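Local structure of endonuclease V (Streptomyces avermitilis, 3GOC) at residues A[139-144]-A[183-188]. The protein probably repairs deaminated bases in DNA, using magnesium to nick double-stranded DNA at the second phosphodiester bond 3' to a deoxyinosine. Sequence-based numbering, arbitrary orientation.
Sequences IGVAKN and VFVSVG
Gly140 and Ala142 pair with Ser186 and Phe184 through four backbone hydrogen bonds that join strand 138-142 to strand 183-189, whose short segments run antiparallel at 159°. Gly140 N reaches Ser186 O at 2.9 Å, nearly straight (174° at the hydrogen), and Ser186 N returns to Gly140 O. Ala142 N to Phe184 O measures 2.8 Å, and the reciprocal bond brings Phe184 N to Ala142 O. Between these two hydrogen-bonded pairs lies the non-hydrogen-bonded pair Val141 and Val185, where Val185 CA approaches Gly140 O and Val141 CA approaches Phe184 O, each at 3.4 Å, as CA-H...O contacts.

Apolar contact differs between the faces. Val141 CG1, anti to its own N, meets Val183 CG2 at 3.9 Å, while Val141 and Val185 also touch Thr200 of helix 193-202, which covers this side. On the other face, Phe184 extends past the strand end: its CG stands anti to the carbonyl carbon (chi1 -53°), placing the ring beside the backbone of 143-144. Ring atom CD1 lies 3.3 Å from Asn144 C, approached obliquely, and Lys143 O sits at the ring edge, 3.7 Å from CE1; Tyr150 adds an edge-to-face contact. A serine in place of Phe184 would probably open a gap beside Asn144 and leave Tyr150 without its ring partner.

Polar groups find partners beyond the two segments: Ser186 OG accepts from Gly117 N, Asn144 OD1 from Phe146 N, Lys143 O bonds Arg208 NH2 and Asn144 O bonds Tyr116 OH. Within this RNase H-like sheet, the backbone bonds satisfy buried N and O atoms of Gly140, Ala142, Phe184 and Ser186 and fix the register of strand 138-142, just beyond which the Lys143 side chain touches magnesium ligand Asp114, about 6 Å from a magnesium ion.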
loop_
_atom_site.group_PDB
_atom_site.type_symbol
_atom_site.label_atom_id
_atom_site.label_comp_id
_atom_site.label_asym_id
_atom_site.label_seq_id
_atom_site.Cartn_x
_atom_site.Cartn_y
_atom_site.Cartn_z
ATOM N N ILE A 139 -13.879 1.684 -2.268
ATOM C CA ILE A 139 -13.298 2.933 -1.799
ATOM C C ILE A 139 -13.356 3.899 -2.960
ATOM O O ILE A 139 -13.585 3.508 -4.107
ATOM C CB ILE A 139 -11.810 2.818 -1.362
ATOM C CG1 ILE A 139 -10.923 2.477 -2.558
ATOM C CG2 ILE A 139 -11.674 1.793 -0.249
ATOM C CD1 ILE A 139 -9.438 2.554 -2.240
ATOM N N GLY A 140 -13.163 5.169 -2.650
ATOM C CA GLY A 140 -13.142 6.174 -3.688
ATOM C C GLY A 140 -11.813 6.909 -3.630
ATOM O O GLY A 140 -11.255 7.127 -2.555
ATOM N N VAL A 141 -11.278 7.248 -4.796
ATOM C CA VAL A 141 -10.052 8.023 -4.885
ATOM C C VAL A 141 -10.376 9.080 -5.925
ATOM O O VAL A 141 -10.704 8.758 -7.069
ATOM C CB VAL A 141 -8.836 7.200 -5.353
ATOM C CG1 VAL A 141 -7.615 8.116 -5.437
ATOM C CG2 VAL A 141 -8.557 6.060 -4.376
ATOM N N ALA A 142 -10.308 10.341 -5.516
ATOM C CA ALA A 142 -10.640 11.459 -6.399
ATOM C C ALA A 142 -9.463 12.380 -6.669
ATOM O O ALA A 142 -8.573 12.524 -5.835
ATOM C CB ALA A 142 -11.793 12.252 -5.802
ATOM N N LYS A 143 -9.480 13.010 -7.843
ATOM C CA LYS A 143 -8.413 13.911 -8.284
ATOM C C LYS A 143 -8.491 15.310 -7.682
ATOM O O LYS A 143 -7.480 16.003 -7.613
ATOM C CB LYS A 143 -8.424 14.045 -9.814
ATOM C CG LYS A 143 -8.364 12.740 -10.575
ATOM C CD LYS A 143 -8.689 12.968 -12.042
ATOM C CE LYS A 143 -8.862 11.668 -12.804
ATOM N NZ LYS A 143 -7.596 10.913 -12.895
ATOM N N ASN A 144 -9.684 15.729 -7.267
ATOM C CA ASN A 144 -9.858 17.052 -6.671
ATOM C C ASN A 144 -10.639 16.899 -5.370
ATOM O O ASN A 144 -11.330 15.904 -5.172
ATOM C CB ASN A 144 -10.568 18.009 -7.641
ATOM C CG ASN A 144 -12.023 17.663 -7.860
ATOM O OD1 ASN A 144 -12.832 17.692 -6.932
ATOM N ND2 ASN A 144 -12.369 17.348 -9.098
ATOM N N VAL A 183 -4.095 13.163 -3.661
ATOM C CA VAL A 183 -5.377 12.709 -4.187
ATOM C C VAL A 183 -6.267 12.646 -2.958
ATOM O O VAL A 183 -5.786 12.807 -1.838
ATOM C CB VAL A 183 -5.293 11.326 -4.887
ATOM C CG1 VAL A 183 -4.471 11.459 -6.160
ATOM C CG2 VAL A 183 -4.696 10.281 -3.966
ATOM N N PHE A 184 -7.557 12.415 -3.158
ATOM C CA PHE A 184 -8.494 12.415 -2.051
ATOM C C PHE A 184 -9.207 11.095 -1.907
ATOM O O PHE A 184 -10.036 10.704 -2.726
ATOM C CB PHE A 184 -9.430 13.602 -2.250
ATOM C CG PHE A 184 -8.679 14.887 -2.447
ATOM C CD1 PHE A 184 -8.273 15.292 -3.721
ATOM C CD2 PHE A 184 -8.244 15.613 -1.339
ATOM C CE1 PHE A 184 -7.432 16.396 -3.886
ATOM C CE2 PHE A 184 -7.407 16.713 -1.487
ATOM C CZ PHE A 184 -6.995 17.107 -2.766
ATOM N N VAL A 185 -8.852 10.416 -0.824
ATOM C CA VAL A 185 -9.345 9.087 -0.513
ATOM C C VAL A 185 -10.502 9.060 0.473
ATOM O O VAL A 185 -10.462 9.722 1.503
ATOM C CB VAL A 185 -8.190 8.254 0.079
ATOM C CG1 VAL A 185 -8.646 6.839 0.377
ATOM C CG2 VAL A 185 -7.015 8.258 -0.885
ATOM N N SER A 186 -11.533 8.288 0.155
ATOM C CA SER A 186 -12.650 8.159 1.070
ATOM C C SER A 186 -13.127 6.718 1.076
ATOM O O SER A 186 -12.985 5.993 0.089
ATOM C CB SER A 186 -13.789 9.117 0.688
ATOM O OG SER A 186 -14.283 8.857 -0.613
ATOM N N VAL A 187 -13.664 6.289 2.211
ATOM C CA VAL A 187 -14.164 4.934 2.311
ATOM C C VAL A 187 -15.491 4.832 1.577
ATOM O O VAL A 187 -16.268 5.790 1.510
ATOM C CB VAL A 187 -14.372 4.524 3.780
ATOM C CG1 VAL A 187 -13.043 4.527 4.508
ATOM C CG2 VAL A 187 -15.342 5.469 4.443
ATOM N N GLY A 188 -15.728 3.670 0.988
ATOM C CA GLY A 188 -16.976 3.450 0.301
ATOM C C GLY A 188 -17.827 2.522 1.148
ATOM O O GLY A 188 -18.866 2.917 1.686
#